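Long-range contacts in tail component (Lactobacillus phage J-1, PDB 5LY8), which probably serves as a carbohydrate-binding module of the evolved phage distal tail protein, helping the phage recognise saccharides on its Lactobacillus host: residues R99-T104 / S223-D228; R111-L116 / T210-G215; G166-V171 / F181-I186. All blocks are in the same frame, centred on the assembly; numbering follows the deposited sequence. Where two conformers were deposited one is given.

Interaction 1. Residues R99-T104 / S223-D228; sequences RVNVGT and SINWQD. With MG (magnesium ion), chain C.
Arg99 and Gln227 reach out from the same face of an antiparallel strand pair. Arg99 CG is trans to the main-chain nitrogen (chi1 -177°), and the chain runs extended to NE. Its guanidinium plane lies only 12° from the Gln227 amide plane, but the two groups do not bond directly. A water bridges them, accepting from Arg99 NH2 at 2.9 Å and probably donating to Gln227 OE1. The other end of the amide is used along its own strand. Gln227 NE2 gives a straight bond of 2.8 Å to Asn225 OD1, which lies in the Gln227 amide plane. That bond helps fix the rotation of the Gln227 amide; Asn225 OD1 also lies 3.3 Å from Asn101 CB.

The opposite face is apolar. Val102 and Ile224 run alongside each other, with Val102 CB 3.8 Å from Ile224 CD1. Arg99 O lies in the plane of the Trp226 ring, at its edge, 3.4 Å from CD1. Trp226 NE1 bonds Asn98.

Six backbone hydrogen bonds hold the strands. The register shifts by one between Arg99 and Val100, a beta bulge, so Arg99 O takes the N-H of Gln227 while Arg99 N bonds Asp228 O. Gln227 O points to the magnesium ion, 2.3 Å away, which Asp21 and Gly59 also bind through their carbonyl oxygens. Asp228 OD1 accepts from a water on the metal and also bonds His19. The arrangement is a bulged antiparallel pair in a concanavalin-type beta-sandwich, with a metal site at the bulge.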
loop_
_atom_site.group_PDB
_atom_site.type_symbol
_atom_site.label_atom_id
_atom_site.label_comp_id
_atom_site.label_asym_id
_atom_site.label_seq_id
_atom_site.Cartn_x
_atom_site.Cartn_y
_atom_site.Cartn_z
ATOM N N ARG A 99 7.582 4.230 2.696
ATOM C CA ARG A 99 7.944 4.485 4.093
ATOM C C ARG A 99 6.819 5.223 4.776
ATOM O O ARG A 99 6.354 6.240 4.255
ATOM C CB ARG A 99 9.224 5.317 4.157
ATOM C CG ARG A 99 9.671 5.542 5.592
ATOM C CD ARG A 99 11.076 6.082 5.662
ATOM N NE ARG A 99 11.368 6.471 7.041
ATOM C CZ ARG A 99 12.581 6.474 7.585
ATOM N NH1 ARG A 99 13.641 6.110 6.869
ATOM N NH2 ARG A 99 12.740 6.826 8.859
ATOM N N VAL A 100 6.403 4.741 5.953
ATOM C CA VAL A 100 5.328 5.369 6.718
ATOM C C VAL A 100 5.761 5.511 8.173
ATOM O O VAL A 100 6.685 4.836 8.648
ATOM C CB VAL A 100 4.002 4.544 6.655
ATOM C CG1 VAL A 100 3.434 4.510 5.236
ATOM C CG2 VAL A 100 4.192 3.119 7.195
ATOM N N ASN A 101 5.057 6.375 8.891
ATOM C CA ASN A 101 5.144 6.436 10.328
ATOM C C ASN A 101 3.694 6.253 10.773
ATOM O O ASN A 101 2.798 6.960 10.301
ATOM C CB ASN A 101 5.726 7.753 10.802
ATOM C CG ASN A 101 5.877 7.814 12.310
ATOM O OD1 ASN A 101 6.995 7.725 12.857
ATOM N ND2 ASN A 101 4.815 7.994 13.007
ATOM N N VAL A 102 3.468 5.270 11.631
ATOM C CA VAL A 102 2.098 4.977 11.966
ATOM C C VAL A 102 2.002 4.646 13.441
ATOM O O VAL A 102 2.921 4.046 14.018
ATOM C CB VAL A 102 1.532 3.897 10.955
ATOM C CG1 VAL A 102 2.349 2.599 10.918
ATOM C CG2 VAL A 102 0.036 3.645 11.147
ATOM N N GLY A 103 0.936 5.131 14.061
ATOM C CA GLY A 103 0.683 4.900 15.473
ATOM C C GLY A 103 -0.803 4.822 15.701
ATOM O O GLY A 103 -1.566 5.441 14.981
ATOM N N THR A 104 -1.213 4.076 16.765
ATOM C CA THR A 104 -2.642 3.963 17.023
ATOM C C THR A 104 -2.903 3.894 18.535
ATOM O O THR A 104 -1.981 3.870 19.372
ATOM C CB THR A 104 -3.268 2.810 16.171
ATOM O OG1 THR A 104 -4.714 2.817 16.254
ATOM C CG2 THR A 104 -2.734 1.415 16.543
ATOM N N SER A 223 -2.751 7.822 13.766
ATOM C CA SER A 223 -1.705 8.753 13.341
ATOM C C SER A 223 -0.961 8.117 12.195
ATOM O O SER A 223 -0.452 7.012 12.316
ATOM C CB SER A 223 -0.741 9.050 14.477
ATOM O OG SER A 223 -1.401 9.738 15.533
ATOM N N ILE A 224 -0.977 8.780 11.025
ATOM C CA ILE A 224 -0.363 8.203 9.848
ATOM C C ILE A 224 0.307 9.258 9.007
ATOM O O ILE A 224 -0.274 10.306 8.751
ATOM C CB ILE A 224 -1.444 7.418 9.026
ATOM C CG1 ILE A 224 -0.885 6.770 7.751
ATOM C CG2 ILE A 224 -2.675 8.269 8.694
ATOM C CD1 ILE A 224 0.184 5.748 7.983
ATOM N N ASN A 225 1.541 8.971 8.572
ATOM C CA ASN A 225 2.185 9.840 7.619
ATOM C C ASN A 225 3.022 9.003 6.661
ATOM O O ASN A 225 3.343 7.847 6.967
ATOM C CB ASN A 225 2.918 11.004 8.279
ATOM C CG ASN A 225 4.139 10.662 9.057
ATOM O OD1 ASN A 225 5.072 10.049 8.522
ATOM N ND2 ASN A 225 4.144 11.029 10.337
ATOM N N TRP A 226 3.319 9.549 5.479
ATOM C CA TRP A 226 3.927 8.809 4.373
ATOM C C TRP A 226 5.145 9.608 3.963
ATOM O O TRP A 226 5.033 10.770 3.561
ATOM C CB TRP A 226 2.873 8.745 3.279
ATOM C CG TRP A 226 3.228 8.034 2.008
ATOM C CD1 TRP A 226 4.114 7.003 1.832
ATOM C CD2 TRP A 226 2.589 8.242 0.744
ATOM N NE1 TRP A 226 4.063 6.562 0.522
ATOM C CE2 TRP A 226 3.142 7.317 -0.163
ATOM C CE3 TRP A 226 1.623 9.153 0.280
ATOM C CZ2 TRP A 226 2.764 7.284 -1.510
ATOM C CZ3 TRP A 226 1.231 9.104 -1.043
ATOM C CH2 TRP A 226 1.800 8.183 -1.926
ATOM N N GLN A 227 6.338 9.022 4.157
ATOM C CA GLN A 227 7.589 9.775 4.051
ATOM C C GLN A 227 8.363 9.566 2.765
ATOM O O GLN A 227 9.235 10.382 2.455
ATOM C CB GLN A 227 8.507 9.492 5.263
ATOM C CG GLN A 227 7.747 9.576 6.599
ATOM C CD GLN A 227 8.569 9.863 7.833
ATOM O OE1 GLN A 227 9.824 9.943 7.796
ATOM N NE2 GLN A 227 7.848 10.065 8.950
ATOM N N ASP A 228 8.064 8.507 2.005
ATOM C CA ASP A 228 8.823 8.213 0.799
ATOM C C ASP A 228 8.067 7.161 0.029
ATOM O O ASP A 228 7.397 6.300 0.623
ATOM C CB ASP A 228 10.229 7.675 1.178
ATOM C CG ASP A 228 11.232 7.727 0.043
ATOM O OD1 ASP A 228 11.736 8.829 -0.249
ATOM O OD2 ASP A 228 11.432 6.680 -0.623
HETATM MG MG MG C . 10.551 12.304 2.459
HETATM O O HOH W 1 11.067 8.864 9.999
HETATM O O HOH W 2 12.232 10.806 1.547
HETATM O O HOH W 3 12.346 14.020 2.282
HETATM O O HOH W 4 11.780 12.100 4.556
#

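Interaction 2. Residues R111-L116 / T210-G215; sequences RFEFNL and TAWFPG
Trp212 and Glu113 lie side by side on one face of the strand pair. The carboxylate meets the indole at its edge, with Glu113 OE2 3.5 Å from Trp212 CZ3 and the two planes 78° apart. Pro214 lays its CG over the centre of one indole face, 3.4 Å above the plane. Pro214 CD comes to 3.1 Å from Arg111 O.

Glu113 is gripped by its own strand and by the loop at Ala37 and Phe38, whose backbone N-H groups bond OE1 and OE2 directly. Arg111 holds OE2 side-on with NE and NH2, both at 2.9 Å, and OE2 lies nearly in the guanidinium plane. Asn115 ND2 holds OE1 with an almost straight bond. Asn115 OD1 in turn bonds Ser125 OG, and ND2 also bonds Val35 O. This buried charge therefore has donors at both oxygens, which probably favours the ionised form. Trp212 NE1 is tied to Val49 O.

The other face is aromatic. Phe114 CG stands beside the backbone N, opposite the carbonyl carbon (chi1 -69°), which brings CE1 to 3.6 Å from Ala211 CB and CZ to 3.8 Å from Phe213 CZ. The planes of Phe114 and Phe213 are 80° apart.

The backbone pairs Glu113-Trp212 and Asn115-Thr210 are regular; a longer, more bent bond, Arg111 N to Pro214 O, follows past the break in strand 208-216. Strand 110-118 is flanked on its other edge by strand 121-130, and strand 208-216 by strand 73-81. The aromatic face packs on strands 94-103 and 223-238 of the opposing sheet, where Trp226 meets Phe114 and Phe213.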
loop_
_atom_site.group_PDB
_atom_site.type_symbol
_atom_site.label_atom_id
_atom_site.label_comp_id
_atom_site.label_asym_id
_atom_site.label_seq_id
_atom_site.Cartn_x
_atom_site.Cartn_y
_atom_site.Cartn_z
ATOM N N ARG A 111 -6.757 2.894 8.145
ATOM C CA ARG A 111 -6.302 1.890 7.192
ATOM C C ARG A 111 -5.400 2.561 6.187
ATOM O O ARG A 111 -5.647 3.708 5.810
ATOM C CB ARG A 111 -7.535 1.274 6.456
ATOM C CG ARG A 111 -7.223 0.379 5.271
ATOM C CD ARG A 111 -8.523 -0.137 4.629
ATOM N NE ARG A 111 -8.245 -1.175 3.631
ATOM C CZ ARG A 111 -8.053 -2.450 3.901
ATOM N NH1 ARG A 111 -8.164 -2.897 5.150
ATOM N NH2 ARG A 111 -7.730 -3.291 2.938
ATOM N N PHE A 112 -4.393 1.822 5.687
ATOM C CA PHE A 112 -3.730 2.221 4.453
ATOM C C PHE A 112 -3.623 1.036 3.530
ATOM O O PHE A 112 -3.592 -0.113 3.978
ATOM C CB PHE A 112 -2.376 2.934 4.629
ATOM C CG PHE A 112 -1.247 2.159 5.247
ATOM C CD1 PHE A 112 -0.645 1.107 4.566
ATOM C CD2 PHE A 112 -0.683 2.569 6.446
ATOM C CE1 PHE A 112 0.442 0.426 5.120
ATOM C CE2 PHE A 112 0.443 1.925 6.965
ATOM C CZ PHE A 112 1.010 0.874 6.289
ATOM N N GLU A 113 -3.612 1.334 2.229
ATOM C CA GLU A 113 -3.359 0.368 1.167
ATOM C C GLU A 113 -2.258 0.886 0.286
ATOM O O GLU A 113 -2.291 2.054 -0.125
ATOM C CB GLU A 113 -4.600 0.120 0.301
ATOM C CG GLU A 113 -5.729 -0.566 1.037
ATOM C CD GLU A 113 -6.941 -0.850 0.179
ATOM O OE1 GLU A 113 -6.911 -0.582 -1.051
ATOM O OE2 GLU A 113 -7.948 -1.333 0.760
ATOM N N PHE A 114 -1.307 0.007 -0.049
ATOM C CA PHE A 114 -0.324 0.235 -1.105
ATOM C C PHE A 114 -0.610 -0.845 -2.145
ATOM O O PHE A 114 -0.430 -2.044 -1.880
ATOM C CB PHE A 114 1.113 0.199 -0.597
ATOM C CG PHE A 114 1.416 1.380 0.298
ATOM C CD1 PHE A 114 1.466 2.658 -0.220
ATOM C CD2 PHE A 114 1.592 1.215 1.660
ATOM C CE1 PHE A 114 1.714 3.764 0.611
ATOM C CE2 PHE A 114 1.859 2.321 2.494
ATOM C CZ PHE A 114 1.931 3.586 1.955
ATOM N N ASN A 115 -1.109 -0.411 -3.315
ATOM C CA ASN A 115 -1.628 -1.295 -4.344
ATOM C C ASN A 115 -0.903 -1.183 -5.648
ATOM O O ASN A 115 -0.518 -0.079 -6.055
ATOM C CB ASN A 115 -3.109 -0.906 -4.602
ATOM C CG ASN A 115 -3.977 -1.064 -3.386
ATOM O OD1 ASN A 115 -3.642 -1.830 -2.485
ATOM N ND2 ASN A 115 -5.078 -0.332 -3.315
ATOM N N LEU A 116 -0.746 -2.333 -6.313
ATOM C CA LEU A 116 -0.228 -2.421 -7.679
ATOM C C LEU A 116 -1.370 -2.963 -8.522
ATOM O O LEU A 116 -2.067 -3.908 -8.117
ATOM C CB LEU A 116 1.009 -3.310 -7.755
ATOM C CG LEU A 116 2.207 -2.728 -6.994
ATOM C CD1 LEU A 116 3.289 -3.745 -6.854
ATOM C CD2 LEU A 116 2.754 -1.447 -7.657
ATOM N N THR A 210 -1.465 2.631 -6.617
ATOM C CA THR A 210 -2.306 3.528 -5.835
ATOM C C THR A 210 -1.942 3.387 -4.371
ATOM O O THR A 210 -1.791 2.266 -3.881
ATOM C CB THR A 210 -3.808 3.185 -5.978
ATOM O OG1 THR A 210 -4.224 3.372 -7.335
ATOM C CG2 THR A 210 -4.709 4.059 -5.067
ATOM N N ALA A 211 -1.859 4.518 -3.654
ATOM C CA ALA A 211 -1.723 4.558 -2.196
ATOM C C ALA A 211 -2.999 5.240 -1.652
ATOM O O ALA A 211 -3.358 6.319 -2.161
ATOM C CB ALA A 211 -0.484 5.333 -1.800
ATOM N N TRP A 212 -3.681 4.627 -0.669
ATOM C CA TRP A 212 -4.956 5.144 -0.176
ATOM C C TRP A 212 -4.912 5.136 1.339
ATOM O O TRP A 212 -4.491 4.153 1.947
ATOM C CB TRP A 212 -6.097 4.273 -0.736
ATOM C CG TRP A 212 -7.490 4.615 -0.308
ATOM C CD1 TRP A 212 -8.077 5.858 -0.285
ATOM C CD2 TRP A 212 -8.486 3.690 0.133
ATOM N NE1 TRP A 212 -9.393 5.756 0.122
ATOM C CE2 TRP A 212 -9.666 4.429 0.390
ATOM C CE3 TRP A 212 -8.489 2.302 0.359
ATOM C CZ2 TRP A 212 -10.852 3.819 0.808
ATOM C CZ3 TRP A 212 -9.664 1.705 0.792
ATOM C CH2 TRP A 212 -10.821 2.455 1.035
ATOM N N PHE A 213 -5.402 6.233 1.961
ATOM C CA PHE A 213 -5.296 6.427 3.401
ATOM C C PHE A 213 -6.641 6.799 4.040
ATOM O O PHE A 213 -6.837 7.925 4.502
ATOM C CB PHE A 213 -4.269 7.516 3.694
ATOM C CG PHE A 213 -2.887 7.218 3.204
ATOM C CD1 PHE A 213 -2.504 7.535 1.897
ATOM C CD2 PHE A 213 -1.980 6.572 4.018
ATOM C CE1 PHE A 213 -1.215 7.262 1.447
ATOM C CE2 PHE A 213 -0.697 6.273 3.553
ATOM C CZ PHE A 213 -0.332 6.612 2.268
ATOM N N PRO A 214 -7.576 5.857 4.113
ATOM C CA PRO A 214 -8.903 6.182 4.656
ATOM C C PRO A 214 -9.078 6.047 6.164
ATOM O O PRO A 214 -8.405 5.264 6.838
ATOM C CB PRO A 214 -9.816 5.158 3.958
ATOM C CG PRO A 214 -8.901 3.929 3.826
ATOM C CD PRO A 214 -7.554 4.506 3.494
ATOM N N GLY A 215 -10.062 6.797 6.656
ATOM C CA GLY A 215 -10.667 6.604 7.964
ATOM C C GLY A 215 -12.063 6.033 7.765
ATOM O O GLY A 215 -12.540 5.916 6.633
#

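Interaction 3. Residues G166-V171 / F181-I186; sequences GNYNAV and FRLDRI
Arg182 packs alongside Val171 across the hairpin, and its chain can be followed outward. CB lies 4.1 Å from Val171 CB, where the two residues form a hydrogen-bonded pair. The chain then bends at chi3 (-44°), which turns the guanidinium over Val171 and toward Asp184. NE donates to Asp184 OD1 on the same strand. At the tip, NH2 donates to Asp184 OD2 at 2.9 Å, and NH1 lies 3.9 Å from Val171 CG1. Both carboxylate oxygens are met on the syn side, and both lie within 1° of the guanidinium plane. Val171 covers one face of the group: CG1 sits 3.7 Å above the plane, offset toward the rim, and CG2 is near NH2.

Asp184 OD2 also accepts from a water, which donates to Asn169 OD1 as well and so bridges the strands. The Ile186 and Asn169 side chains cross at about a right angle, with Ile186 CD1 3.6 Å from Asn169 OD1.

On the other face Tyr168 lies against Leu183 and Arg185. Tyr168 CD2 meets Leu183 CG at 3.6 Å, and CE2 meets Arg185 CG at the same distance. Tyr168 OH bonds Arg164.

Four backbone bonds pair Asn169 with Asp184 and Val171 with Arg182. A fifth, less straight, runs from Ile186 N to Asn167 O. The two-nitrogen salt bridge holds the Arg182 guanidinium flat, and Asp184 probably balances its charge. The other face buries Tyr168 and Leu183 against the opposing sheet, while the Arg185 tip leads away to bond Gly189 and to make a cation-pi contact with Tyr162.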
loop_
_atom_site.group_PDB
_atom_site.type_symbol
_atom_site.label_atom_id
_atom_site.label_comp_id
_atom_site.label_asym_id
_atom_site.label_seq_id
_atom_site.Cartn_x
_atom_site.Cartn_y
_atom_site.Cartn_z
ATOM N N GLY A 166 5.561 3.783 15.158
ATOM C CA GLY A 166 6.844 4.239 14.646
ATOM C C GLY A 166 7.003 4.100 13.160
ATOM O O GLY A 166 6.028 4.108 12.414
ATOM N N ASN A 167 8.248 4.004 12.727
ATOM C CA ASN A 167 8.633 4.024 11.330
ATOM C C ASN A 167 8.723 2.649 10.700
ATOM O O ASN A 167 9.375 1.747 11.234
ATOM C CB ASN A 167 10.009 4.727 11.219
ATOM C CG ASN A 167 9.963 6.165 11.711
ATOM O OD1 ASN A 167 9.233 7.000 11.157
ATOM N ND2 ASN A 167 10.734 6.468 12.779
ATOM N N TYR A 168 8.067 2.480 9.534
ATOM C CA TYR A 168 8.065 1.198 8.850
ATOM C C TYR A 168 8.244 1.379 7.358
ATOM O O TYR A 168 7.828 2.407 6.805
ATOM C CB TYR A 168 6.686 0.499 9.058
ATOM C CG TYR A 168 6.427 0.014 10.469
ATOM C CD1 TYR A 168 5.884 0.859 11.432
ATOM C CD2 TYR A 168 6.771 -1.281 10.853
ATOM C CE1 TYR A 168 5.713 0.436 12.749
ATOM C CE2 TYR A 168 6.534 -1.731 12.143
ATOM C CZ TYR A 168 6.035 -0.865 13.088
ATOM O OH TYR A 168 5.845 -1.298 14.376
ATOM N N ASN A 169 8.851 0.375 6.702
ATOM C CA ASN A 169 8.848 0.303 5.246
ATOM C C ASN A 169 7.852 -0.776 4.855
ATOM O O ASN A 169 8.020 -1.938 5.232
ATOM C CB ASN A 169 10.222 -0.030 4.664
ATOM C CG ASN A 169 11.120 1.171 4.551
ATOM O OD1 ASN A 169 12.339 1.094 4.817
ATOM N ND2 ASN A 169 10.571 2.295 4.157
ATOM N N ALA A 170 6.797 -0.402 4.135
ATOM C CA ALA A 170 5.812 -1.345 3.600
ATOM C C ALA A 170 6.267 -1.682 2.197
ATOM O O ALA A 170 6.428 -0.787 1.355
ATOM C CB ALA A 170 4.418 -0.721 3.578
ATOM N N VAL A 171 6.536 -2.972 1.935
ATOM C CA VAL A 171 7.146 -3.370 0.681
ATOM C C VAL A 171 6.375 -4.478 0.013
ATOM O O VAL A 171 5.945 -5.440 0.670
ATOM C CB VAL A 171 8.599 -3.863 0.953
ATOM C CG1 VAL A 171 9.322 -4.188 -0.352
ATOM C CG2 VAL A 171 9.395 -2.855 1.785
ATOM N N PHE A 181 5.318 -9.633 0.767
ATOM C CA PHE A 181 4.868 -8.438 1.441
ATOM C C PHE A 181 5.699 -8.295 2.700
ATOM O O PHE A 181 5.849 -9.280 3.460
ATOM C CB PHE A 181 3.415 -8.603 1.850
ATOM C CG PHE A 181 2.431 -8.720 0.722
ATOM C CD1 PHE A 181 2.198 -9.945 0.102
ATOM C CD2 PHE A 181 1.732 -7.613 0.285
ATOM C CE1 PHE A 181 1.279 -10.038 -0.943
ATOM C CE2 PHE A 181 0.817 -7.712 -0.757
ATOM C CZ PHE A 181 0.592 -8.919 -1.361
ATOM N N ARG A 182 6.227 -7.095 2.960
ATOM C CA ARG A 182 6.983 -6.870 4.181
ATOM C C ARG A 182 6.493 -5.623 4.878
ATOM O O ARG A 182 6.048 -4.665 4.250
ATOM C CB ARG A 182 8.470 -6.651 3.916
ATOM C CG ARG A 182 9.118 -7.770 3.099
ATOM C CD ARG A 182 10.618 -7.899 3.301
ATOM N NE ARG A 182 11.277 -6.592 3.280
ATOM C CZ ARG A 182 11.862 -6.057 2.214
ATOM N NH1 ARG A 182 11.878 -6.712 1.054
ATOM N NH2 ARG A 182 12.417 -4.855 2.289
ATOM N N LEU A 183 6.644 -5.633 6.198
ATOM C CA LEU A 183 6.456 -4.451 7.018
ATOM C C LEU A 183 7.718 -4.382 7.875
ATOM O O LEU A 183 7.788 -4.939 8.976
ATOM C CB LEU A 183 5.167 -4.489 7.848
ATOM C CG LEU A 183 4.783 -3.195 8.500
ATOM C CD1 LEU A 183 4.224 -2.216 7.475
ATOM C CD2 LEU A 183 3.767 -3.454 9.615
ATOM N N ASP A 184 8.748 -3.716 7.347
ATOM C CA ASP A 184 10.037 -3.647 8.016
ATOM C C ASP A 184 10.007 -2.644 9.154
ATOM O O ASP A 184 9.602 -1.497 8.945
ATOM C CB ASP A 184 11.137 -3.231 7.037
ATOM C CG ASP A 184 11.428 -4.151 5.873
ATOM O OD1 ASP A 184 11.026 -5.340 5.928
ATOM O OD2 ASP A 184 12.166 -3.723 4.962
ATOM N N ARG A 185 10.462 -3.063 10.350
ATOM C CA ARG A 185 10.561 -2.189 11.506
ATOM C C ARG A 185 11.855 -1.399 11.386
ATOM O O ARG A 185 12.919 -1.908 11.740
ATOM C CB ARG A 185 10.656 -3.007 12.797
ATOM C CG ARG A 185 9.393 -3.623 13.293
ATOM C CD ARG A 185 9.488 -3.924 14.790
ATOM N NE ARG A 185 10.715 -4.669 15.080
ATOM C CZ ARG A 185 11.070 -5.117 16.275
ATOM N NH1 ARG A 185 10.273 -4.940 17.323
ATOM N NH2 ARG A 185 12.218 -5.770 16.431
ATOM N N ILE A 186 11.799 -0.182 10.865
ATOM C CA ILE A 186 12.966 0.680 10.688
ATOM C C ILE A 186 13.624 0.993 12.057
ATOM O O ILE A 186 14.845 0.986 12.161
ATOM C CB ILE A 186 12.579 1.997 9.914
ATOM C CG1 ILE A 186 12.032 1.692 8.492
ATOM C CG2 ILE A 186 13.777 3.010 9.866
ATOM C CD1 ILE A 186 11.465 2.875 7.770
HETATM O O HOH W 5 13.582 -1.430 5.123
#

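Interactions 1 and 3 belong to one antiparallel sheet, with centres 10 Å apart. Strands 94-103 and 166-175 are neighbours there, so residues 223-228, 99-104, 166-171 and 181-186 lie in that order across it. Interaction 2 lies in the opposing sheet, its centre 12 Å from interaction 1 and 15 Å from interaction 3. Trp226 and Ile224 pack onto it, and Ala170 touches Phe114. Along the chain, 99-104 and 111-116 come first, then interaction 3, and 210-215 and 223-228 last. Interactions 1 and 2 pair distant parts of the chain, one in each layer, and so probably help close the sandwich of this probable carbohydrate-binding domain; interaction 3 is a local hairpin.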